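Local structure of putative secreted lipase (Streptomyces sp. W007, 5H6B) at residues P72-L77 against P154-F159; L150-G155 against L229-A234. The protein probably hydrolyses the ester bonds of triacylglycerols, acting as a thermostable secreted lipase of the alpha/beta-hydrolase clan. All blocks are in the same frame, centred on the assembly; numbering follows the deposited sequence.

Contact 1. Residues P72-L77 against P154-F159; sequences PFFHGL and PGVEKF. With ZN (zinc ion), chain C.
Phe74 turns its CG beside its own backbone N (chi1 -48°), which sends the ring out to Val156, while Val156 sets CG2 anti to its N and so presents CB and that methyl to the ring. Val156 CB lies over one face, 4.1 Å from the centroid of the Phe74 ring and 24° off its normal, a CH-pi contact. The methyl sits where the ring joins its stem, with Val156 CG2 3.4 Å from Phe74 CB. Across the opposite face sits Phe73 CB, so the flat ring is sandwiched between two aliphatic groups; a valine suits this place because its beta branch puts both CB and a methyl against the ring. With an alanine here in place of Phe74, Val156 would probably lose the ring face it rests on, and a gap would open between it and Phe73. The side chain of His75 leaves the backbone away from 154-159, and His75 NE2 binds a zinc ion at 2.1 Å, with Asp64 a further ligand. The contact thus joins the zinc-bearing loop after strand 59-63 to the excursion between strands 128-134 and 191-196, an arrangement consistent with an alpha/beta-hydrolase, whose loops beyond the parallel strands build the surface round the active site.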
loop_
_atom_site.group_PDB
_atom_site.type_symbol
_atom_site.label_atom_id
_atom_site.label_comp_id
_atom_site.label_asym_id
_atom_site.label_seq_id
_atom_site.Cartn_x
_atom_site.Cartn_y
_atom_site.Cartn_z
ATOM N N PRO A 72 16.704 -8.767 8.776
ATOM C CA PRO A 72 16.656 -7.347 8.396
ATOM C C PRO A 72 16.327 -7.142 6.910
ATOM O O PRO A 72 16.528 -8.047 6.088
ATOM C CB PRO A 72 18.078 -6.831 8.692
ATOM C CG PRO A 72 18.755 -7.914 9.463
ATOM C CD PRO A 72 18.077 -9.200 9.098
ATOM N N PHE A 73 15.797 -5.957 6.603
ATOM C CA PHE A 73 15.433 -5.535 5.251
ATOM C C PHE A 73 14.124 -6.108 4.689
ATOM O O PHE A 73 13.432 -5.387 4.004
ATOM C CB PHE A 73 16.580 -5.736 4.260
ATOM C CG PHE A 73 17.848 -5.045 4.664
ATOM C CD1 PHE A 73 17.897 -3.658 4.727
ATOM C CD2 PHE A 73 18.999 -5.779 4.981
ATOM C CE1 PHE A 73 19.063 -3.004 5.103
ATOM C CE2 PHE A 73 20.168 -5.138 5.369
ATOM C CZ PHE A 73 20.201 -3.747 5.423
ATOM N N PHE A 74 13.795 -7.370 4.975
ATOM C CA PHE A 74 12.680 -8.086 4.343
ATOM C C PHE A 74 11.556 -8.331 5.346
ATOM O O PHE A 74 11.607 -9.294 6.117
ATOM C CB PHE A 74 13.148 -9.419 3.764
ATOM C CG PHE A 74 14.405 -9.324 2.932
ATOM C CD1 PHE A 74 14.400 -8.658 1.713
ATOM C CD2 PHE A 74 15.596 -9.903 3.371
ATOM C CE1 PHE A 74 15.551 -8.581 0.932
ATOM C CE2 PHE A 74 16.753 -9.838 2.602
ATOM C CZ PHE A 74 16.734 -9.181 1.376
ATOM N N HIS A 75 10.555 -7.443 5.352
ATOM C CA HIS A 75 9.466 -7.501 6.343
ATOM C C HIS A 75 8.151 -7.974 5.710
ATOM O O HIS A 75 8.179 -8.612 4.662
ATOM C CB HIS A 75 9.332 -6.148 7.044
ATOM C CG HIS A 75 10.641 -5.563 7.460
ATOM N ND1 HIS A 75 11.618 -6.316 8.063
ATOM C CD2 HIS A 75 11.124 -4.302 7.389
ATOM C CE1 HIS A 75 12.654 -5.545 8.341
ATOM N NE2 HIS A 75 12.381 -4.319 7.941
ATOM N N GLY A 76 7.018 -7.714 6.361
ATOM C CA GLY A 76 5.751 -8.306 5.960
ATOM C C GLY A 76 5.702 -9.803 6.165
ATOM O O GLY A 76 4.992 -10.500 5.440
ATOM N N LEU A 77 6.446 -10.304 7.155
ATOM C CA LEU A 77 6.543 -11.738 7.406
ATOM C C LEU A 77 5.796 -12.249 8.633
ATOM O O LEU A 77 5.438 -13.420 8.677
ATOM C CB LEU A 77 8.006 -12.151 7.519
ATOM C CG LEU A 77 8.865 -11.891 6.291
ATOM C CD1 LEU A 77 10.258 -12.430 6.554
ATOM C CD2 LEU A 77 8.257 -12.520 5.044
ATOM N N PRO A 154 16.301 -12.204 -3.306
ATOM C CA PRO A 154 17.012 -13.427 -2.969
ATOM C C PRO A 154 17.768 -13.219 -1.650
ATOM O O PRO A 154 18.165 -12.095 -1.304
ATOM C CB PRO A 154 17.975 -13.595 -4.139
ATOM C CG PRO A 154 18.302 -12.193 -4.525
ATOM C CD PRO A 154 17.059 -11.380 -4.265
ATOM N N GLY A 155 17.933 -14.289 -0.903
ATOM C CA GLY A 155 18.523 -14.165 0.415
ATOM C C GLY A 155 17.476 -14.220 1.498
ATOM O O GLY A 155 17.794 -14.618 2.615
ATOM N N VAL A 156 16.239 -13.816 1.189
ATOM C CA VAL A 156 15.124 -14.023 2.106
ATOM C C VAL A 156 14.643 -15.492 2.085
ATOM O O VAL A 156 14.036 -15.951 3.058
ATOM C CB VAL A 156 13.940 -13.034 1.850
ATOM C CG1 VAL A 156 12.948 -13.560 0.813
ATOM C CG2 VAL A 156 13.198 -12.760 3.152
ATOM N N GLU A 157 14.890 -16.204 0.986
ATOM C CA GLU A 157 14.350 -17.560 0.799
ATOM C C GLU A 157 14.720 -18.535 1.938
ATOM O O GLU A 157 13.863 -19.267 2.455
ATOM C CB GLU A 157 14.792 -18.131 -0.552
ATOM C CG GLU A 157 14.078 -19.427 -0.934
ATOM C CD GLU A 157 14.385 -19.884 -2.355
ATOM O OE1 GLU A 157 14.743 -19.044 -3.205
ATOM O OE2 GLU A 157 14.259 -21.093 -2.628
ATOM N N LYS A 158 15.984 -18.509 2.354
ATOM C CA LYS A 158 16.443 -19.382 3.446
ATOM C C LYS A 158 15.775 -19.111 4.803
ATOM O O LYS A 158 15.744 -19.995 5.638
ATOM C CB LYS A 158 17.976 -19.371 3.560
ATOM C CG LYS A 158 18.583 -18.051 4.004
ATOM C CD LYS A 158 19.975 -17.856 3.422
ATOM C CE LYS A 158 20.512 -16.461 3.692
ATOM N NZ LYS A 158 21.287 -15.954 2.526
ATOM N N PHE A 159 15.190 -17.928 5.005
ATOM C CA PHE A 159 14.514 -17.612 6.275
ATOM C C PHE A 159 13.012 -17.785 6.308
ATOM O O PHE A 159 12.394 -17.355 7.268
ATOM C CB PHE A 159 14.832 -16.180 6.681
ATOM C CG PHE A 159 16.280 -15.877 6.646
ATOM C CD1 PHE A 159 17.160 -16.588 7.457
ATOM C CD2 PHE A 159 16.780 -14.920 5.790
ATOM C CE1 PHE A 159 18.513 -16.324 7.428
ATOM C CE2 PHE A 159 18.132 -14.650 5.761
ATOM C CZ PHE A 159 19.003 -15.349 6.583
HETATM ZN ZN ZN C . 13.311 -2.506 8.611
#

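Contact 2. Residues L150-G155 against L229-A234; sequences LPFFPG and LSEHVA
Phe152 and Val233 have nearly equal areas buried by the contact, and Glu231 adds a smaller share beside them. The valine lies against one face of the ring: Val233 CG2 is 3.9 Å from the centroid of the Phe152 ring and only 16° off its normal, a CH-pi contact. Its other methyl reaches the near rim, with Val233 CG1 4.0 Å from Phe152 CD1, so the branched side chain straddles much of that face as the two side chains slide past each other in opposite directions. A phenylalanine suits this place by offering a broad flat surface to a beta-branched residue at the start of helix 232-237.

At the far end of the ring, Glu231 OE2 comes within 3.6 Å of Phe152 CZ in an oblique approach, with ring and carboxylate planes 22° apart. The carboxylate is held there largely by its own segment. With chi1 at 52° and chi2 bent, Glu231 folds back over the helix start as its N-cap: OE1 accepts from Ala234 N at 2.8 Å on its syn side, and OE2 accepts from Val233 N at 2.9 Å from above the carboxylate plane. Gln201 gives OE2 a second donor and accepts from His232 N.

The chemistry divides accordingly. Dispersion binds Phe152 to Val233, whereas the polar bonds stay within the helix start and its neighbours, where the amides would probably stabilise the glutamate's negative charge. The cap probably helps fix the backbone round His232, which bonds Ser109 and Asp200 and is probably the histidine of a Ser-His-Asp triad.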
loop_
_atom_site.group_PDB
_atom_site.type_symbol
_atom_site.label_atom_id
_atom_site.label_comp_id
_atom_site.label_asym_id
_atom_site.label_seq_id
_atom_site.Cartn_x
_atom_site.Cartn_y
_atom_site.Cartn_z
ATOM N N LEU A 150 10.370 -13.944 -5.032
ATOM C CA LEU A 150 11.703 -14.342 -4.557
ATOM C C LEU A 150 12.876 -13.895 -5.442
ATOM O O LEU A 150 13.909 -13.469 -4.917
ATOM C CB LEU A 150 11.762 -15.852 -4.314
ATOM C CG LEU A 150 10.867 -16.395 -3.194
ATOM C CD1 LEU A 150 11.054 -17.900 -3.148
ATOM C CD2 LEU A 150 11.168 -15.784 -1.833
ATOM N N PRO A 151 12.715 -13.927 -6.774
ATOM C CA PRO A 151 13.835 -13.464 -7.601
ATOM C C PRO A 151 14.256 -12.007 -7.366
ATOM O O PRO A 151 15.382 -11.633 -7.712
ATOM C CB PRO A 151 13.308 -13.651 -9.028
ATOM C CG PRO A 151 12.294 -14.752 -8.904
ATOM C CD PRO A 151 11.622 -14.475 -7.595
ATOM N N PHE A 152 13.352 -11.191 -6.816
ATOM C CA PHE A 152 13.635 -9.799 -6.510
ATOM C C PHE A 152 14.263 -9.642 -5.135
ATOM O O PHE A 152 14.902 -8.637 -4.869
ATOM C CB PHE A 152 12.346 -8.963 -6.585
ATOM C CG PHE A 152 11.758 -8.874 -7.969
ATOM C CD1 PHE A 152 12.139 -7.863 -8.825
ATOM C CD2 PHE A 152 10.816 -9.812 -8.413
ATOM C CE1 PHE A 152 11.609 -7.772 -10.100
ATOM C CE2 PHE A 152 10.283 -9.736 -9.692
ATOM C CZ PHE A 152 10.674 -8.704 -10.536
ATOM N N PHE A 153 14.048 -10.618 -4.260
ATOM C CA PHE A 153 14.501 -10.577 -2.872
ATOM C C PHE A 153 15.257 -11.874 -2.534
ATOM O O PHE A 153 14.898 -12.581 -1.596
ATOM C CB PHE A 153 13.295 -10.407 -1.933
ATOM C CG PHE A 153 12.437 -9.221 -2.261
ATOM C CD1 PHE A 153 12.774 -7.957 -1.799
ATOM C CD2 PHE A 153 11.297 -9.370 -3.028
ATOM C CE1 PHE A 153 11.988 -6.857 -2.111
ATOM C CE2 PHE A 153 10.501 -8.274 -3.346
ATOM C CZ PHE A 153 10.842 -7.017 -2.888
ATOM N N PRO A 154 16.301 -12.204 -3.306
ATOM C CA PRO A 154 17.012 -13.427 -2.969
ATOM C C PRO A 154 17.768 -13.219 -1.650
ATOM O O PRO A 154 18.165 -12.095 -1.304
ATOM C CB PRO A 154 17.975 -13.595 -4.139
ATOM C CG PRO A 154 18.302 -12.193 -4.525
ATOM C CD PRO A 154 17.059 -11.380 -4.265
ATOM N N GLY A 155 17.933 -14.289 -0.903
ATOM C CA GLY A 155 18.523 -14.165 0.415
ATOM C C GLY A 155 17.476 -14.220 1.498
ATOM O O GLY A 155 17.794 -14.618 2.615
ATOM N N LEU A 229 4.153 -2.029 -19.322
ATOM C CA LEU A 229 4.050 -3.434 -19.013
ATOM C C LEU A 229 4.597 -3.800 -17.616
ATOM O O LEU A 229 4.968 -4.948 -17.404
ATOM C CB LEU A 229 4.780 -4.242 -20.094
ATOM C CG LEU A 229 4.574 -3.813 -21.555
ATOM C CD1 LEU A 229 5.366 -4.723 -22.479
ATOM C CD2 LEU A 229 3.099 -3.803 -21.951
ATOM N N SER A 230 4.636 -2.852 -16.669
ATOM C CA SER A 230 5.055 -3.150 -15.294
ATOM C C SER A 230 4.367 -4.382 -14.746
ATOM O O SER A 230 3.177 -4.563 -14.936
ATOM C CB SER A 230 4.757 -1.987 -14.330
ATOM O OG SER A 230 5.698 -0.955 -14.499
ATOM N N GLU A 231 5.135 -5.210 -14.056
ATOM C CA GLU A 231 4.597 -6.339 -13.308
ATOM C C GLU A 231 4.451 -5.935 -11.822
ATOM O O GLU A 231 4.450 -4.744 -11.494
ATOM C CB GLU A 231 5.424 -7.619 -13.559
ATOM C CG GLU A 231 6.941 -7.525 -13.362
ATOM C CD GLU A 231 7.338 -7.029 -11.986
ATOM O OE1 GLU A 231 7.740 -5.840 -11.868
ATOM O OE2 GLU A 231 7.224 -7.810 -11.011
ATOM N N HIS A 232 4.317 -6.916 -10.941
ATOM C CA HIS A 232 3.899 -6.682 -9.571
ATOM C C HIS A 232 4.866 -5.788 -8.773
ATOM O O HIS A 232 4.426 -4.901 -8.030
ATOM C CB HIS A 232 3.700 -8.021 -8.871
ATOM C CG HIS A 232 3.164 -7.907 -7.484
ATOM N ND1 HIS A 232 1.825 -7.731 -7.209
ATOM C CD2 HIS A 232 3.791 -7.964 -6.283
ATOM C CE1 HIS A 232 1.649 -7.663 -5.902
ATOM N NE2 HIS A 232 2.825 -7.814 -5.317
ATOM N N VAL A 233 6.164 -6.015 -8.929
ATOM C CA VAL A 233 7.132 -5.291 -8.129
ATOM C C VAL A 233 7.339 -3.879 -8.665
ATOM O O VAL A 233 7.292 -2.922 -7.901
ATOM C CB VAL A 233 8.461 -6.089 -7.984
ATOM C CG1 VAL A 233 9.526 -5.270 -7.251
ATOM C CG2 VAL A 233 8.178 -7.381 -7.214
ATOM N N ALA A 234 7.531 -3.779 -9.975
ATOM C CA ALA A 234 7.804 -2.523 -10.642
ATOM C C ALA A 234 6.730 -1.477 -10.398
ATOM O O ALA A 234 7.057 -0.321 -10.115
ATOM C CB ALA A 234 7.977 -2.745 -12.140
#

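How the contacts relate
One continuous loop serves both contacts: contact 1 takes up at Pro154 and Gly155, where the 150-155 segment of contact 2 ends, and their centres lie 13 Å apart. Side chains also bridge them, Phe74 CD1 meeting Phe153 CD1 at 3.9 Å and Val156 CG1 meeting Leu150 CD2 at the same distance. The loop packs against the 72-77 segment with one part and against the helix start at 229-234 with the other. The side chain of Phe74 is about 5 Å from a bound acetate, probably from the crystallisation liquor. Together the contacts tie one excursion to the zinc-binding loop on one hand and to the segment carrying the probable catalytic histidine, His232, on the other.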